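FAD-dependent oxidoreductase (Actinomadura kijaniata, PDB 3M9V) probably acts as a flavin-dependent oxidoreductase on a dTDP-linked sugar in the biosynthesis of D-kijanose, using an acyl-CoA dehydrogenase fold. Local coordinates at residues A32-R37 with D62-A67; G161-S166 with V239-P244; V279-R284 with S360-A365. One frame throughout, in Å; residues are numbered along the deposited sequence. Where two conformers were deposited one is given.

How the contacts relate
The three contacts follow one another along the chain and sample the three parts of an acyl-CoA dehydrogenase fold: contact 1 the helical N-terminal domain, contact 2 the middle beta domain, contact 3 the C-terminal helices. None touches another. The centre of contact 1 lies about 35 Å from that of contact 2 and about 31 Å from that of contact 3, whereas the centres of contacts 2 and 3 are about 54 Å apart (nearest atoms about 43 Å), on opposite sides of the chain's centre. Contact 2 alone reaches the nucleotide, since its R242 touches the bound thymidine-5'-diphosphate; contacts 1 and 3 are structural and distant from the annotated sites, and contact 3 lies beside two other subunits.

Contact 1 of 3, residues A32-R37 with D62-A67; sequences AAHLPR and DGLMGA
A histidine-carboxylate hydrogen bond joins H34 to D62 in the N-terminal helical domain, tying the bend between helices 22-32 and 35-48 to the end of helix 53-61. NE2 of H34 donates to OD2 of D62 over 2.8 Å, and at 179° the bond is essentially straight. Its two ends are unlike. OD2 lies in the plane of the imidazole, so the N-H points directly at it, but the donor stands well above the carboxylate plane, 57° out of it, and the two planes are turned steeply against each other. The ring thus meets the acid with its edge.

The side chains of H34 and D62 approach from opposite directions. In H34, CG sits beside the backbone N and anti to the carbonyl carbon (chi1 -60°), an arrangement that sends the imidazole across to the second segment. L64 adds an apolar neighbour near CD2 and NE2, coming at the ring obliquely: its CD1 is 3.6 Å from CD2 of H34 and 3.7 Å from NE2 of H34. The donor nitrogen therefore lies close to both a carboxylate and a methyl group. The nearby negative charge could be expected to stabilise a protonated imidazole.

The backbone turns at both ends of the bond. Residues A32 to L35 form a type I beta turn, closed by L35 N to A32 O, while G63, with positive phi, ends the preceding helix in a Schellman motif directly after D62. Around the contact, H34 also packs on A58 and L59 of helix 53-61, and L64 rests on R30 and L31 of helix 22-32. The polar bridge consequently sits where helices 22-32, 35-48 and 53-61 come together.

Contact 2 of 3, residues G161-S166 with V239-P244; sequences GGWLLS and VLMRDP
The indole of W163 is met obliquely by both a methionine sulfur and a valine methyl, in a contact without hydrogen bonds between its two segments. SD of M241 lies 5.1 Å from the centroid of the six-membered ring of W163, 46° off the ring normal, a Met-aromatic contact that is neither face-on nor edge-on. The closest ring atom is CZ2 of W163, 4.3 Å from SD of M241. On the pyrrole part of the indole, CD1 of W163 is 3.8 Å from CG2 of V239, and the two side chains cross at about a right angle. CG2 of V239 stands beside its own backbone N while CG1 is anti to that nitrogen (chi1 177°), which leaves CG2 as the methyl directed at the indole.

Strands 163-172 and 239-241 belong to the beta sheet of the middle domain but do not pair with each other, so side chains alone span the gap; W163 and V239 both also pack on L155 of strand 154-157. Next to M241, R242 touches thymidine-5'-diphosphate and forms a salt bridge with E115. Apolar and sulfur-aromatic packing thus lies one residue from a charged ligand contact, and the chemistry between the segments is apolar, probably mainly dispersive with a sulfur-aromatic component, with R242 providing the polar link to the nucleotide pocket.

Contact 3 of 3, residues V279-R284 with S360-A365; sequences VAALER and SLVGGA
Two helix ends meet here, the C-terminal part of helix 264-283 and the C-terminus of helix 329-362, within the helical C-terminal domain of the acyl-CoA dehydrogenase fold. Their backbones come nearest at A281 and V362, whose CA atoms are 6.2 Å apart, a close approach consistent with the small side chain of A281. In the first segment E283 N still bonds to V279 O, a regular helical turn. In the second, G363 takes a positive phi of 81° and ends the helix, after which the chain continues into a 3-10 turn.

Two apolar pairs carry the packing, with no hydrogen bond between the segments. The CA-CB bond of A281 points toward the other helix, and its CB lies 4.0 Å from CG2 of V362. In V362, CG1 is anti to the backbone N (chi1 175°), with CG2 beside that nitrogen, where it meets the alanine. The larger pair is L282 with L361, whose side chains cross at about a right angle. The CA-CB bond of L282 runs past the second segment and its CD1 comes close, while the first bond of L361's side chain already heads for the other helix.

Helix 291-323 supplies further walls: L282 packs on V297, and L361 on A293 and I300. R285 donates from NH1 to the carbonyl O of L361 and from NH2 to that of V362, joining the end of helix 329-362 to the chain leaving helix 264-283. Other subunits also approach: V279 and E283 pack on L403 of a second subunit, and OG of S360 is hydrogen-bonded to NH2 of R384 of a third subunit. Between the leucines, contact narrows to one methyl from each, CD1 of L282 lying 4.1 Å from CD2 of L361.

Contact 1 of 3, residues A32-R37 with D62-A67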
loop_
_atom_site.group_PDB
_atom_site.type_symbol
_atom_site.label_atom_id
_atom_site.label_comp_id
_atom_site.label_asym_id
_atom_site.label_seq_id
_atom_site.Cartn_x
_atom_site.Cartn_y
_atom_site.Cartn_z
ATOM N N ALA A 32 -26.815 19.380 16.926
ATOM C CA ALA A 32 -27.571 19.017 15.736
ATOM C C ALA A 32 -28.278 20.224 15.130
ATOM O O ALA A 32 -28.278 20.366 13.906
ATOM C CB ALA A 32 -28.573 17.902 16.036
ATOM N N ALA A 33 -28.836 21.106 15.956
ATOM C CA ALA A 33 -29.501 22.319 15.459
ATOM C C ALA A 33 -28.641 23.163 14.528
ATOM O O ALA A 33 -29.165 23.861 13.649
ATOM C CB ALA A 33 -29.953 23.213 16.605
ATOM N N HIS A 34 -27.328 23.122 14.754
ATOM C CA HIS A 34 -26.394 23.973 14.023
ATOM C C HIS A 34 -25.865 23.316 12.762
ATOM O O HIS A 34 -25.381 24.004 11.862
ATOM C CB HIS A 34 -25.229 24.361 14.940
ATOM C CG HIS A 34 -25.693 25.115 16.145
ATOM N ND1 HIS A 34 -25.947 26.468 16.113
ATOM C CD2 HIS A 34 -26.036 24.693 17.385
ATOM C CE1 HIS A 34 -26.374 26.859 17.300
ATOM N NE2 HIS A 34 -26.432 25.803 18.091
ATOM N N LEU A 35 -25.937 21.992 12.689
ATOM C CA LEU A 35 -25.418 21.338 11.490
ATOM C C LEU A 35 -25.912 21.903 10.160
ATOM O O LEU A 35 -25.110 22.144 9.252
ATOM C CB LEU A 35 -25.522 19.805 11.564
ATOM C CG LEU A 35 -24.858 19.223 12.809
ATOM C CD1 LEU A 35 -24.977 17.705 12.883
ATOM C CD2 LEU A 35 -23.396 19.616 12.788
ATOM N N PRO A 36 -27.233 22.122 10.020
ATOM C CA PRO A 36 -27.694 22.610 8.709
ATOM C C PRO A 36 -27.081 23.936 8.269
ATOM O O PRO A 36 -26.801 24.111 7.093
ATOM C CB PRO A 36 -29.218 22.764 8.889
ATOM C CG PRO A 36 -29.561 21.853 10.087
ATOM C CD PRO A 36 -28.336 21.898 10.974
ATOM N N ARG A 37 -26.837 24.893 9.153
ATOM C CA ARG A 37 -26.140 26.110 8.710
ATOM C C ARG A 37 -24.676 25.839 8.331
ATOM O O ARG A 37 -24.140 26.359 7.345
ATOM C CB ARG A 37 -26.157 27.208 9.780
ATOM C CG ARG A 37 -25.399 28.489 9.382
ATOM C CD ARG A 37 -25.073 29.397 10.580
ATOM N NE ARG A 37 -26.303 30.047 11.024
ATOM C CZ ARG A 37 -26.800 31.192 10.551
ATOM N NH1 ARG A 37 -27.969 31.619 11.012
ATOM N NH2 ARG A 37 -26.174 31.909 9.627
ATOM N N ASP A 62 -25.599 29.985 22.264
ATOM C CA ASP A 62 -26.252 28.729 22.618
ATOM C C ASP A 62 -25.498 28.036 23.745
ATOM O O ASP A 62 -25.842 26.921 24.142
ATOM C CB ASP A 62 -26.170 27.821 21.389
ATOM C CG ASP A 62 -27.387 26.955 21.225
ATOM O OD1 ASP A 62 -28.470 27.465 21.585
ATOM O OD2 ASP A 62 -27.254 25.800 20.762
ATOM N N GLY A 63 -24.419 28.648 24.226
ATOM C CA GLY A 63 -23.590 28.010 25.250
ATOM C C GLY A 63 -22.695 26.833 24.877
ATOM O O GLY A 63 -21.957 26.321 25.720
ATOM N N LEU A 64 -22.675 26.416 23.615
ATOM C CA LEU A 64 -21.831 25.276 23.254
ATOM C C LEU A 64 -20.334 25.578 23.325
ATOM O O LEU A 64 -19.505 24.667 23.352
ATOM C CB LEU A 64 -22.235 24.699 21.893
ATOM C CG LEU A 64 -23.739 24.410 21.859
ATOM C CD1 LEU A 64 -24.232 24.021 20.484
ATOM C CD2 LEU A 64 -24.196 23.369 22.899
ATOM N N MET A 65 -19.979 26.857 23.350
ATOM C CA MET A 65 -18.587 27.266 23.533
ATOM C C MET A 65 -18.102 27.038 24.961
ATOM O O MET A 65 -16.908 27.121 25.266
ATOM C CB MET A 65 -18.373 28.693 23.012
ATOM C CG MET A 65 -18.517 28.828 21.494
ATOM S SD MET A 65 -17.201 28.079 20.474
ATOM C CE MET A 65 -15.802 29.175 20.688
ATOM N N GLY A 66 -19.044 26.681 25.829
ATOM C CA GLY A 66 -18.746 26.256 27.194
ATOM C C GLY A 66 -18.983 24.780 27.460
ATOM O O GLY A 66 -19.125 24.353 28.611
ATOM N N ALA A 67 -19.011 23.964 26.406
ATOM C CA ALA A 67 -19.410 22.566 26.587
ATOM C C ALA A 67 -18.457 21.823 27.513
ATOM O O ALA A 67 -18.873 20.911 28.238
ATOM C CB ALA A 67 -19.495 21.798 25.222
#

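Contact 2 of 3, residues G161-S166 with V239-P244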
loop_
_atom_site.group_PDB
_atom_site.type_symbol
_atom_site.label_atom_id
_atom_site.label_comp_id
_atom_site.label_asym_id
_atom_site.label_seq_id
_atom_site.Cartn_x
_atom_site.Cartn_y
_atom_site.Cartn_z
ATOM N N GLY A 161 7.337 44.835 37.815
ATOM C CA GLY A 161 6.582 43.662 38.235
ATOM C C GLY A 161 5.669 42.991 37.223
ATOM O O GLY A 161 5.010 42.004 37.563
ATOM N N GLY A 162 5.591 43.514 35.999
ATOM C CA GLY A 162 4.826 42.850 34.948
ATOM C C GLY A 162 5.730 42.493 33.780
ATOM O O GLY A 162 6.941 42.364 33.966
ATOM N N TRP A 163 5.179 42.327 32.580
ATOM C CA TRP A 163 5.963 41.833 31.440
ATOM C C TRP A 163 5.581 42.505 30.121
ATOM O O TRP A 163 4.526 43.126 29.990
ATOM C CB TRP A 163 5.708 40.334 31.194
ATOM C CG TRP A 163 5.872 39.458 32.402
ATOM C CD1 TRP A 163 4.931 39.184 33.358
ATOM C CD2 TRP A 163 7.046 38.722 32.764
ATOM N NE1 TRP A 163 5.463 38.337 34.306
ATOM C CE2 TRP A 163 6.755 38.034 33.961
ATOM C CE3 TRP A 163 8.314 38.582 32.190
ATOM C CZ2 TRP A 163 7.686 37.211 34.603
ATOM C CZ3 TRP A 163 9.240 37.779 32.831
ATOM C CH2 TRP A 163 8.916 37.092 34.019
ATOM N N LEU A 164 6.452 42.322 29.142
ATOM C CA LEU A 164 6.233 42.820 27.798
ATOM C C LEU A 164 6.513 41.610 26.904
ATOM O O LEU A 164 7.495 40.882 27.087
ATOM C CB LEU A 164 7.151 43.997 27.435
ATOM C CG LEU A 164 6.971 45.248 28.312
ATOM C CD1 LEU A 164 8.146 46.200 28.106
ATOM C CD2 LEU A 164 5.687 45.932 27.888
ATOM N N LEU A 165 5.611 41.401 25.956
ATOM C CA LEU A 165 5.618 40.186 25.149
ATOM C C LEU A 165 5.939 40.638 23.730
ATOM O O LEU A 165 5.243 41.507 23.180
ATOM C CB LEU A 165 4.248 39.502 25.217
ATOM C CG LEU A 165 3.994 38.314 24.276
ATOM C CD1 LEU A 165 4.938 37.139 24.600
ATOM C CD2 LEU A 165 2.537 37.889 24.383
ATOM N N SER A 166 6.983 40.075 23.130
ATOM C CA SER A 166 7.215 40.316 21.709
ATOM C C SER A 166 7.432 39.029 20.920
ATOM O O SER A 166 8.051 38.079 21.405
ATOM C CB SER A 166 8.426 41.230 21.505
ATOM O OG SER A 166 8.136 42.560 21.899
ATOM N N VAL A 239 -0.005 35.458 33.553
ATOM C CA VAL A 239 1.109 34.642 33.090
ATOM C C VAL A 239 1.185 33.349 33.898
ATOM O O VAL A 239 1.354 33.418 35.121
ATOM C CB VAL A 239 2.420 35.419 33.231
ATOM C CG1 VAL A 239 3.580 34.539 32.810
ATOM C CG2 VAL A 239 2.342 36.663 32.347
ATOM N N LEU A 240 1.034 32.196 33.240
ATOM C CA LEU A 240 1.339 30.914 33.875
ATOM C C LEU A 240 2.790 30.517 33.593
ATOM O O LEU A 240 3.110 30.080 32.492
ATOM C CB LEU A 240 0.379 29.828 33.381
ATOM C CG LEU A 240 -1.127 30.098 33.230
ATOM C CD1 LEU A 240 -1.636 29.351 32.006
ATOM C CD2 LEU A 240 -1.980 29.695 34.424
ATOM N N MET A 241 3.688 30.679 34.557
ATOM C CA MET A 241 5.072 30.246 34.401
ATOM C C MET A 241 5.204 28.728 34.348
ATOM O O MET A 241 4.743 28.040 35.248
ATOM C CB MET A 241 5.892 30.740 35.594
ATOM C CG MET A 241 5.946 32.250 35.707
ATOM S SD MET A 241 7.064 32.960 34.475
ATOM C CE MET A 241 8.463 31.862 34.715
ATOM N N ARG A 242 5.829 28.168 33.321
ATOM C CA ARG A 242 6.051 26.721 33.318
ATOM C C ARG A 242 7.469 26.450 33.825
ATOM O O ARG A 242 7.939 27.146 34.725
ATOM C CB ARG A 242 5.850 26.150 31.912
ATOM C CG ARG A 242 4.530 26.522 31.260
ATOM C CD ARG A 242 3.336 26.256 32.160
ATOM N NE ARG A 242 2.099 26.506 31.414
ATOM C CZ ARG A 242 0.859 26.271 31.839
ATOM N NH1 ARG A 242 0.624 25.767 33.040
ATOM N NH2 ARG A 242 -0.174 26.547 31.055
ATOM N N ASP A 243 8.197 25.482 33.282
ATOM C CA ASP A 243 9.564 25.323 33.788
ATOM C C ASP A 243 10.670 25.784 32.847
ATOM O O ASP A 243 10.388 26.253 31.743
ATOM C CB ASP A 243 9.868 23.937 34.370
ATOM C CG ASP A 243 9.020 22.831 33.761
ATOM O OD1 ASP A 243 8.108 22.344 34.460
ATOM O OD2 ASP A 243 9.257 22.441 32.599
ATOM N N PRO A 244 11.929 25.678 33.310
ATOM C CA PRO A 244 13.179 26.003 32.630
ATOM C C PRO A 244 13.170 26.103 31.106
ATOM O O PRO A 244 13.562 25.177 30.409
ATOM C CB PRO A 244 14.100 24.910 33.165
ATOM C CG PRO A 244 13.669 24.851 34.629
ATOM C CD PRO A 244 12.207 25.246 34.692
#

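Contact 3 of 3, residues V279-R284 with S360-A365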
loop_
_atom_site.group_PDB
_atom_site.type_symbol
_atom_site.label_atom_id
_atom_site.label_comp_id
_atom_site.label_asym_id
_atom_site.label_seq_id
_atom_site.Cartn_x
_atom_site.Cartn_y
_atom_site.Cartn_z
ATOM N N VAL A 279 -21.294 6.566 -1.492
ATOM C CA VAL A 279 -22.371 5.574 -1.449
ATOM C C VAL A 279 -23.652 6.192 -2.025
ATOM O O VAL A 279 -24.306 5.565 -2.863
ATOM C CB VAL A 279 -22.539 5.044 0.005
ATOM C CG1 VAL A 279 -23.681 4.040 0.143
ATOM C CG2 VAL A 279 -21.241 4.369 0.441
ATOM N N ALA A 280 -23.993 7.413 -1.616
ATOM C CA ALA A 280 -25.179 8.088 -2.143
ATOM C C ALA A 280 -25.076 8.192 -3.662
ATOM O O ALA A 280 -26.046 7.857 -4.366
ATOM C CB ALA A 280 -25.400 9.457 -1.485
ATOM N N ALA A 281 -23.904 8.587 -4.163
ATOM C CA ALA A 281 -23.685 8.642 -5.608
ATOM C C ALA A 281 -23.934 7.295 -6.299
ATOM O O ALA A 281 -24.564 7.235 -7.362
ATOM C CB ALA A 281 -22.316 9.234 -5.980
ATOM N N LEU A 282 -23.503 6.190 -5.697
ATOM C CA LEU A 282 -23.671 4.907 -6.353
ATOM C C LEU A 282 -25.134 4.488 -6.363
ATOM O O LEU A 282 -25.606 3.891 -7.335
ATOM C CB LEU A 282 -22.844 3.817 -5.669
ATOM C CG LEU A 282 -21.371 3.841 -6.042
ATOM C CD1 LEU A 282 -20.679 2.981 -4.994
ATOM C CD2 LEU A 282 -21.210 3.241 -7.422
ATOM N N GLU A 283 -25.833 4.781 -5.270
ATOM C CA GLU A 283 -27.243 4.433 -5.195
ATOM C C GLU A 283 -28.125 5.246 -6.132
ATOM O O GLU A 283 -29.246 4.834 -6.404
ATOM C CB GLU A 283 -27.727 4.526 -3.753
ATOM C CG GLU A 283 -26.711 3.768 -2.932
ATOM C CD GLU A 283 -27.197 3.411 -1.552
ATOM O OE1 GLU A 283 -27.876 4.235 -0.896
ATOM O OE2 GLU A 283 -26.867 2.281 -1.140
ATOM N N ARG A 284 -27.637 6.370 -6.648
ATOM C CA ARG A 284 -28.474 7.248 -7.462
ATOM C C ARG A 284 -28.448 6.745 -8.898
ATOM O O ARG A 284 -29.173 7.249 -9.749
ATOM C CB ARG A 284 -27.916 8.674 -7.472
ATOM C CG ARG A 284 -28.740 9.687 -6.722
ATOM C CD ARG A 284 -28.061 11.048 -6.820
ATOM N NE ARG A 284 -27.420 11.420 -5.558
ATOM C CZ ARG A 284 -26.141 11.763 -5.398
ATOM N NH1 ARG A 284 -25.284 11.814 -6.414
ATOM N NH2 ARG A 284 -25.705 12.069 -4.187
ATOM N N SER A 360 -12.599 7.768 -6.914
ATOM C CA SER A 360 -12.701 6.708 -7.909
ATOM C C SER A 360 -14.144 6.195 -8.016
ATOM O O SER A 360 -14.561 5.876 -9.122
ATOM C CB SER A 360 -11.790 5.530 -7.565
ATOM O OG SER A 360 -10.458 5.997 -7.552
ATOM N N LEU A 361 -14.898 6.081 -6.922
ATOM C CA LEU A 361 -16.293 5.664 -7.018
ATOM C C LEU A 361 -17.198 6.668 -7.733
ATOM O O LEU A 361 -18.046 6.285 -8.535
ATOM C CB LEU A 361 -16.878 5.394 -5.632
ATOM C CG LEU A 361 -16.175 4.201 -4.976
ATOM C CD1 LEU A 361 -16.456 4.079 -3.495
ATOM C CD2 LEU A 361 -16.656 2.974 -5.751
ATOM N N VAL A 362 -17.140 7.940 -7.359
ATOM C CA VAL A 362 -17.936 8.959 -8.011
ATOM C C VAL A 362 -17.492 9.241 -9.451
ATOM O O VAL A 362 -18.358 9.509 -10.275
ATOM C CB VAL A 362 -17.862 10.257 -7.210
ATOM C CG1 VAL A 362 -18.609 11.365 -7.967
ATOM C CG2 VAL A 362 -18.424 10.008 -5.816
ATOM N N GLY A 363 -16.195 9.203 -9.739
ATOM C CA GLY A 363 -15.618 9.499 -11.046
ATOM C C GLY A 363 -15.467 10.996 -11.297
ATOM O O GLY A 363 -15.472 11.757 -10.333
ATOM N N GLY A 364 -15.422 11.413 -12.568
ATOM C CA GLY A 364 -14.971 12.733 -13.011
ATOM C C GLY A 364 -15.661 13.952 -12.424
ATOM O O GLY A 364 -15.030 14.997 -12.209
ATOM N N ALA A 365 -16.940 13.819 -12.081
ATOM C CA ALA A 365 -17.635 14.918 -11.397
ATOM C C ALA A 365 -16.922 15.343 -10.115
ATOM O O ALA A 365 -17.020 16.484 -9.728
ATOM C CB ALA A 365 -19.076 14.555 -11.070
#